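Local coordinates for ABC transporter, ATP binding protein (Sulfolobus solfataricus, PDB 1OXX) that binds and hydrolyses ATP to energise glucose uptake, as the ATP-binding subunit of an ABC transporter complex, at residues A181-V186 with F205-R210; R153-D158 with S188-T193. The protein carries 1 engineered substitution. One frame throughout, in Å; residues are numbered along the deposited sequence. Where two conformers were deposited one is given.

Contact 1. Residues A181-V186 with F205-R210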
ATOM      1  N   ALA A 181       0.928  -9.410  10.513  1.00  8.15           N
ATOM      2  CA  ALA A 181       0.729 -10.843  10.671  1.00  9.33           C
ATOM      3  C   ALA A 181      -0.605 -11.144  11.372  1.00  7.32           C
ATOM      4  O   ALA A 181      -1.301 -12.083  11.012  1.00 10.54           O
ATOM      5  CB  ALA A 181       1.889 -11.452  11.425  1.00 10.21           C
ATOM      6  N   LEU A 182      -0.969 -10.335  12.356  1.00  7.74           N
ATOM      7  CA  LEU A 182      -2.217 -10.540  13.061  1.00  8.09           C
ATOM      8  C   LEU A 182      -3.395 -10.326  12.109  1.00  6.54           C
ATOM      9  O   LEU A 182      -4.336 -11.109  12.112  1.00  8.05           O
ATOM     10  CB  LEU A 182      -2.319  -9.620  14.276  1.00  8.54           C
ATOM     11  CG  LEU A 182      -3.634  -9.714  15.045  1.00 13.05           C
ATOM     12  CD1 LEU A 182      -3.811 -11.110  15.605  1.00 19.70           C
ATOM     13  CD2 LEU A 182      -3.696  -8.674  16.164  1.00 11.27           C
ATOM     14  N   VAL A 183      -3.332  -9.285  11.292  1.00  7.77           N
ATOM     15  CA  VAL A 183      -4.423  -9.030  10.347  1.00  9.76           C
ATOM     16  C   VAL A 183      -4.552 -10.186   9.361  1.00  8.18           C
ATOM     17  O   VAL A 183      -5.665 -10.593   9.035  1.00  8.86           O
ATOM     18  CB  VAL A 183      -4.223  -7.699   9.608  1.00 11.54           C
ATOM     19  CG1 VAL A 183      -5.133  -7.617   8.390  1.00 12.05           C
ATOM     20  CG2 VAL A 183      -4.493  -6.551  10.540  1.00 12.74           C
ATOM     21  N   LYS A 184      -3.418 -10.723   8.916  1.00 11.98           N
ATOM     22  CA  LYS A 184      -3.399 -11.881   8.020  1.00 11.36           C
ATOM     23  C   LYS A 184      -4.075 -13.075   8.686  1.00 10.01           C
ATOM     24  O   LYS A 184      -4.904 -13.765   8.072  1.00 10.63           O
ATOM     25  CB  LYS A 184      -1.951 -12.216   7.659  1.00 13.76           C
ATOM     26  CG  LYS A 184      -1.776 -13.439   6.772  0.50  8.83           C
ATOM     27  CD  LYS A 184      -0.335 -13.582   6.299  0.50 21.42           C
ATOM     28  CE  LYS A 184      -0.141 -14.851   5.485  0.50 24.66           C
ATOM     29  NZ  LYS A 184       1.223 -14.936   4.891  0.50 36.47           N
ATOM     30  N   GLU A 185      -3.738 -13.318   9.952  1.00  9.55           N
ATOM     31  CA  GLU A 185      -4.316 -14.429  10.702  1.00 10.27           C
ATOM     32  C   GLU A 185      -5.825 -14.278  10.850  1.00 12.06           C
ATOM     33  O   GLU A 185      -6.580 -15.229  10.653  1.00 10.36           O
ATOM     34  CB  GLU A 185      -3.655 -14.524  12.081  1.00 16.64           C
ATOM     35  N   VAL A 186      -6.263 -13.081  11.217  1.00  8.12           N
ATOM     36  CA  VAL A 186      -7.682 -12.793  11.355  1.00  7.74           C
ATOM     37  C   VAL A 186      -8.415 -13.043  10.047  1.00  4.08           C
ATOM     38  O   VAL A 186      -9.482 -13.666  10.025  1.00  6.29           O
ATOM     39  CB  VAL A 186      -7.892 -11.325  11.786  1.00 11.16           C
ATOM     40  CG1 VAL A 186      -9.293 -10.848  11.463  1.00 13.34           C
ATOM     41  CG2 VAL A 186      -7.554 -11.156  13.257  1.00 15.59           C
ATOM     42  N   PHE A 205       2.328  -5.590   0.308  1.00  5.63           N
ATOM     43  CA  PHE A 205       3.008  -6.869   0.123  1.00  5.75           C
ATOM     44  C   PHE A 205       2.666  -7.874   1.213  1.00  8.10           C
ATOM     45  O   PHE A 205       2.616  -9.084   0.964  1.00  8.71           O
ATOM     46  CB  PHE A 205       4.512  -6.669   0.020  1.00  7.05           C
ATOM     47  CG  PHE A 205       4.956  -6.307  -1.364  1.00  4.77           C
ATOM     48  CD1 PHE A 205       5.180  -4.987  -1.705  1.00 11.15           C
ATOM     49  CD2 PHE A 205       5.082  -7.274  -2.347  1.00  9.68           C
ATOM     50  CE1 PHE A 205       5.563  -4.637  -2.994  1.00 15.05           C
ATOM     51  CE2 PHE A 205       5.457  -6.938  -3.622  1.00  9.90           C
ATOM     52  CZ  PHE A 205       5.692  -5.611  -3.955  1.00  6.11           C
ATOM     53  N   ALA A 206       2.447  -7.372   2.417  1.00  8.82           N
ATOM     54  CA  ALA A 206       2.202  -8.247   3.538  1.00 10.86           C
ATOM     55  C   ALA A 206       0.821  -8.847   3.493  1.00  8.73           C
ATOM     56  O   ALA A 206       0.640 -10.015   3.846  1.00 15.86           O
ATOM     57  CB  ALA A 206       2.390  -7.485   4.840  1.00  9.93           C
ATOM     58  N   ILE A 207      -0.155  -8.065   3.037  1.00  8.02           N
ATOM     59  CA  ILE A 207      -1.550  -8.453   3.188  1.00 11.05           C
ATOM     60  C   ILE A 207      -2.364  -8.673   1.926  1.00 10.93           C
ATOM     61  O   ILE A 207      -3.276  -9.491   1.928  1.00 17.16           O
ATOM     62  CB  ILE A 207      -2.265  -7.364   4.018  1.00 15.80           C
ATOM     63  CG1 ILE A 207      -1.733  -7.347   5.451  1.00 17.40           C
ATOM     64  CG2 ILE A 207      -3.759  -7.591   4.028  1.00 20.17           C
ATOM     65  CD1 ILE A 207      -2.067  -6.064   6.206  1.00 22.50           C
ATOM     66  N   ALA A 208      -2.057  -7.945   0.857  1.00  7.08           N
ATOM     67  CA  ALA A 208      -2.896  -7.966  -0.326  1.00  7.57           C
ATOM     68  C   ALA A 208      -2.456  -8.976  -1.365  1.00  8.09           C
ATOM     69  O   ALA A 208      -1.263  -9.123  -1.619  1.00  9.92           O
ATOM     70  CB  ALA A 208      -2.919  -6.570  -0.938  1.00  8.61           C
ATOM     71  N   ASP A 209      -3.412  -9.668  -1.972  1.00  7.91           N
ATOM     72  CA  ASP A 209      -3.082 -10.584  -3.064  1.00  7.30           C
ATOM     73  C   ASP A 209      -3.256  -9.974  -4.447  1.00  7.03           C
ATOM     74  O   ASP A 209      -2.688 -10.461  -5.442  1.00  7.58           O
ATOM     75  CB  ASP A 209      -3.899 -11.851  -2.948  1.00 13.04           C
ATOM     76  CG  ASP A 209      -3.517 -12.653  -1.748  1.00 15.35           C
ATOM     77  OD1 ASP A 209      -2.305 -12.706  -1.416  1.00 15.67           O
ATOM     78  OD2 ASP A 209      -4.352 -13.240  -1.050  1.00 16.27           O
ATOM     79  N   ARG A 210      -4.056  -8.925  -4.526  1.00  6.86           N
ATOM     80  CA  ARG A 210      -4.262  -8.188  -5.748  1.00  5.55           C
ATOM     81  C   ARG A 210      -4.333  -6.736  -5.319  1.00  7.57           C
ATOM     82  O   ARG A 210      -4.901  -6.433  -4.258  1.00  7.91           O
ATOM     83  CB  ARG A 210      -5.533  -8.638  -6.483  1.00  8.94           C
ATOM     84  CG  ARG A 210      -5.679  -8.081  -7.872  1.00  8.51           C
ATOM     85  CD  ARG A 210      -6.727  -8.794  -8.770  1.00  8.48           C
ATOM     86  NE  ARG A 210      -8.056  -8.784  -8.163  1.00  8.75           N
ATOM     87  CZ  ARG A 210      -9.131  -8.182  -8.665  1.00  8.61           C
ATOM     88  NH1 ARG A 210      -9.109  -7.562  -9.841  1.00  7.95           N
ATOM     89  NH2 ARG A 210     -10.258  -8.215  -7.969  1.00  9.58           N
TER
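V183 and I207 make the apolar part of this contact, one methyl each. CG1 of V183 stands 4.1 Å from CD1 of I207, and the two side chains cross at about a right angle, so they meet at a single point rather than lying alongside. I207 gets there by extension: CB does not head straight at the other helix, but the CG1 branch runs out with CD1 anti to CA (chi2 163°), which carries the terminal methyl across. Both residues are buried, and both rest on F168 and on L194 of strand 193-198.

The second meeting is at the solvent-facing side. K184 is stretched out, with all four torsions near 180°, and its aliphatic CD passes the carbonyl O of A206 at 4.4 Å. That is a loose approach, with no hydrogen bond between the segments.

Backbones come nearest at K184 and I207, with CA atoms 6.2 Å apart, just before the chain leaves helical geometry at A208. Helices 176-190 and 201-207 meet here over L194 of strand 193-198, in the layered alpha/beta core of P-loop NTPases.

Contact 2. Residues R153-D158 with S188-T193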
ATOM      1  N   ARG A 153     -12.923  -4.145  18.231  1.00  4.65           N
ATOM      2  CA  ARG A 153     -14.088  -3.294  17.968  1.00  7.43           C
ATOM      3  C   ARG A 153     -14.621  -3.511  16.545  1.00  6.40           C
ATOM      4  O   ARG A 153     -15.830  -3.593  16.322  1.00  7.68           O
ATOM      5  CB  ARG A 153     -13.724  -1.828  18.190  1.00  6.61           C
ATOM      6  CG  ARG A 153     -14.863  -0.899  17.969  1.00  8.77           C
ATOM      7  CD  ARG A 153     -14.523   0.551  18.206  1.00 13.04           C
ATOM      8  NE  ARG A 153     -13.428   1.001  17.372  1.00 10.71           N
ATOM      9  CZ  ARG A 153     -12.860   2.189  17.474  1.00 10.15           C
ATOM     10  NH1 ARG A 153     -13.270   3.040  18.409  1.00  8.31           N
ATOM     11  NH2 ARG A 153     -11.854   2.512  16.678  1.00  9.92           N
ATOM     12  N   ALA A 154     -13.714  -3.597  15.580  1.00  3.39           N
ATOM     13  CA  ALA A 154     -14.091  -3.826  14.181  1.00  4.64           C
ATOM     14  C   ALA A 154     -14.711  -5.188  13.925  1.00  8.12           C
ATOM     15  O   ALA A 154     -15.487  -5.329  12.978  1.00  8.47           O
ATOM     16  CB  ALA A 154     -12.895  -3.667  13.306  1.00  7.65           C
ATOM     17  N   LEU A 155     -14.379  -6.182  14.748  1.00  4.78           N
ATOM     18  CA  LEU A 155     -14.785  -7.577  14.530  1.00  4.55           C
ATOM     19  C   LEU A 155     -15.958  -8.039  15.382  1.00  4.27           C
ATOM     20  O   LEU A 155     -16.489  -9.133  15.210  1.00  6.21           O
ATOM     21  CB  LEU A 155     -13.596  -8.485  14.824  1.00  6.65           C
ATOM     22  CG  LEU A 155     -12.392  -8.279  13.919  1.00  6.80           C
ATOM     23  CD1 LEU A 155     -11.253  -9.157  14.402  1.00 10.86           C
ATOM     24  CD2 LEU A 155     -12.735  -8.590  12.493  1.00  9.81           C
ATOM     25  N   VAL A 156     -16.363  -7.190  16.308  1.00  5.68           N
ATOM     26  CA  VAL A 156     -17.334  -7.608  17.318  1.00  4.39           C
ATOM     27  C   VAL A 156     -18.716  -7.997  16.786  1.00  6.02           C
ATOM     28  O   VAL A 156     -19.398  -8.812  17.395  1.00  7.61           O
ATOM     29  CB  VAL A 156     -17.431  -6.555  18.464  1.00  5.83           C
ATOM     30  CG1 VAL A 156     -18.282  -5.387  18.078  1.00  5.00           C
ATOM     31  CG2 VAL A 156     -17.942  -7.221  19.706  1.00  7.81           C
ATOM     32  N   LYS A 157     -19.118  -7.420  15.662  1.00  4.84           N
ATOM     33  CA  LYS A 157     -20.410  -7.758  15.026  1.00  5.93           C
ATOM     34  C   LYS A 157     -20.292  -8.794  13.901  1.00 14.92           C
ATOM     35  O   LYS A 157     -21.191  -8.926  13.073  1.00 13.40           O
ATOM     36  CB  LYS A 157     -21.083  -6.516  14.437  1.00  9.78           C
ATOM     37  CG  LYS A 157     -21.525  -5.452  15.444  0.50  8.71           C
ATOM     38  CD  LYS A 157     -22.379  -4.376  14.786  0.50 10.57           C
ATOM     39  CE  LYS A 157     -21.578  -3.507  13.830  0.50  8.52           C
ATOM     40  NZ  LYS A 157     -22.425  -2.457  13.178  0.50 15.66           N
ATOM     41  N   ASP A 158     -19.197  -9.527  13.864  1.00 17.55           N
ATOM     42  CA  ASP A 158     -18.957 -10.496  12.788  1.00 11.90           C
ATOM     43  C   ASP A 158     -19.246  -9.976  11.374  1.00 16.30           C
ATOM     44  O   ASP A 158     -20.215 -10.309  10.706  1.00 15.47           O
ATOM     45  CB  ASP A 158     -19.713 -11.796  12.999  1.00 20.53           C
ATOM     46  CG  ASP A 158     -18.993 -12.973  12.361  1.00 23.78           C
ATOM     47  OD1 ASP A 158     -17.791 -13.171  12.686  1.00 22.98           O
ATOM     48  OD2 ASP A 158     -19.524 -13.730  11.517  1.00 44.77           O
ATOM     49  N   SER A 188      -7.599 -14.965   7.555  1.00  6.55           N
ATOM     50  CA  SER A 188      -7.612 -16.394   7.254  1.00  8.79           C
ATOM     51  C   SER A 188      -8.669 -17.124   8.058  1.00  8.12           C
ATOM     52  O   SER A 188      -9.404 -17.975   7.524  1.00 13.17           O
ATOM     53  CB  SER A 188      -6.247 -17.010   7.572  1.00 15.87           C
ATOM     54  OG  SER A 188      -6.227 -18.378   7.193  1.00 28.28           O
ATOM     55  N   ARG A 189      -8.730 -16.802   9.347  1.00  6.78           N
ATOM     56  CA  ARG A 189      -9.647 -17.428  10.286  1.00  6.68           C
ATOM     57  C   ARG A 189     -11.105 -17.119   9.975  1.00 10.86           C
ATOM     58  O   ARG A 189     -11.963 -17.985  10.073  1.00 11.70           O
ATOM     59  CB  ARG A 189      -9.307 -16.950  11.695  1.00 12.57           C
ATOM     60  CG  ARG A 189     -10.223 -17.446  12.763  1.00 17.89           C
ATOM     61  CD  ARG A 189      -9.656 -17.248  14.154  1.00 15.41           C
ATOM     62  NE  ARG A 189      -9.439 -15.838  14.453  1.00 14.15           N
ATOM     63  CZ  ARG A 189     -10.420 -14.988  14.689  1.00 22.14           C
ATOM     64  NH1 ARG A 189     -11.672 -15.413  14.643  1.00 19.04           N
ATOM     65  NH2 ARG A 189     -10.160 -13.721  14.962  1.00 29.09           N
ATOM     66  N   LEU A 190     -11.385 -15.877   9.591  1.00  6.66           N
ATOM     67  CA  LEU A 190     -12.760 -15.464   9.339  1.00  7.06           C
ATOM     68  C   LEU A 190     -13.201 -15.580   7.877  1.00  7.32           C
ATOM     69  O   LEU A 190     -14.401 -15.699   7.619  1.00 10.00           O
ATOM     70  CB  LEU A 190     -12.939 -14.011   9.786  1.00  5.82           C
ATOM     71  CG  LEU A 190     -12.760 -13.739  11.281  1.00  7.09           C
ATOM     72  CD1 LEU A 190     -12.931 -12.270  11.597  1.00 10.32           C
ATOM     73  CD2 LEU A 190     -13.777 -14.513  12.106  1.00  9.81           C
ATOM     74  N   GLY A 191     -12.251 -15.523   6.945  1.00  6.15           N
ATOM     75  CA  GLY A 191     -12.553 -15.594   5.527  1.00  6.98           C
ATOM     76  C   GLY A 191     -13.203 -14.340   4.980  1.00 10.26           C
ATOM     77  O   GLY A 191     -13.776 -14.367   3.894  1.00  9.05           O
ATOM     78  N   VAL A 192     -13.105 -13.240   5.723  1.00  7.91           N
ATOM     79  CA  VAL A 192     -13.711 -11.984   5.286  1.00  5.04           C
ATOM     80  C   VAL A 192     -13.007 -11.434   4.044  1.00  5.31           C
ATOM     81  O   VAL A 192     -11.821 -11.620   3.854  1.00  6.74           O
ATOM     82  CB  VAL A 192     -13.622 -10.880   6.370  1.00  8.69           C
ATOM     83  CG1 VAL A 192     -14.509 -11.207   7.566  1.00 10.90           C
ATOM     84  CG2 VAL A 192     -12.203 -10.665   6.803  1.00  8.19           C
ATOM     85  N   THR A 193     -13.759 -10.742   3.211  1.00  5.75           N
ATOM     86  CA  THR A 193     -13.163  -9.943   2.169  1.00  4.73           C
ATOM     87  C   THR A 193     -12.396  -8.848   2.906  1.00  3.40           C
ATOM     88  O   THR A 193     -12.819  -8.358   3.967  1.00  4.13           O
ATOM     89  CB  THR A 193     -14.257  -9.368   1.295  1.00  3.82           C
ATOM     90  OG1 THR A 193     -15.007 -10.440   0.696  1.00  5.74           O
ATOM     91  CG2 THR A 193     -13.681  -8.548   0.109  1.00  5.56           C
TER
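L190, in the last turn of its helix, reaches across to L155 of helix 143-155 and to D158 in the turn that follows. Its CB heads towards the other segment but makes no close contact there. CG sits anti to the carbonyl carbon (chi1 -64°) and does not yet touch either partner; its work is to split the chain into two methyls that go to different neighbours. CD1 goes to the buried L155, meeting its CD2 at 3.8 Å. The two leucine side chains cross obliquely and share nearly the same torsions, with CD1 of L155 standing farther from L190 CD1, at 4.5 Å. The other branch, CD2 of L190, lies loosely near the carboxylate of D158, with OD1 4.3 Å away.

D158 is brought round by a type I beta turn, from L155 to D158, closed by a backbone hydrogen bond from D158 N to L155 O of 3.0 Å. The same turn is held from outside by R120 of helix 114-127, whose NE bonds to the carbonyl of V156 and whose side chain also touches D158. On the other segment, the chain leaves the helix at G191 with positive phi and then enters strand 193-198.

Charge probably contributes little between the segments: D158 OD1 and R189 NH1 are 6.8 Å apart, too far for a salt bridge, though they may attract weakly. Cohesion here is dispersive, methyl against methyl, with the carboxylate edging the apolar patch and making no hydrogen bond across it.

Contacts 1 and 2 share helix 176-190: contact 1 uses residues 181-186 in its middle, contact 2 the segment 188-193, its last residues and the run into strand 193-198 of the mixed sheet. Their centres lie 13 Å apart, and they touch directly where V186 CG1 packs 3.9 Å from L155 CD1. The segments come in the order 153-158, 181-186, 188-193, 205-210, so the contacts cross along the chain. Contact 1 is nearer the nucleotide site, with the side chain of I207 about 11 Å from that of E166, a presumed ATP-binding residue; contact 2 lies away from it. One helix thus ties helix 143-155 and helix 201-207 together within the ATP-binding domain.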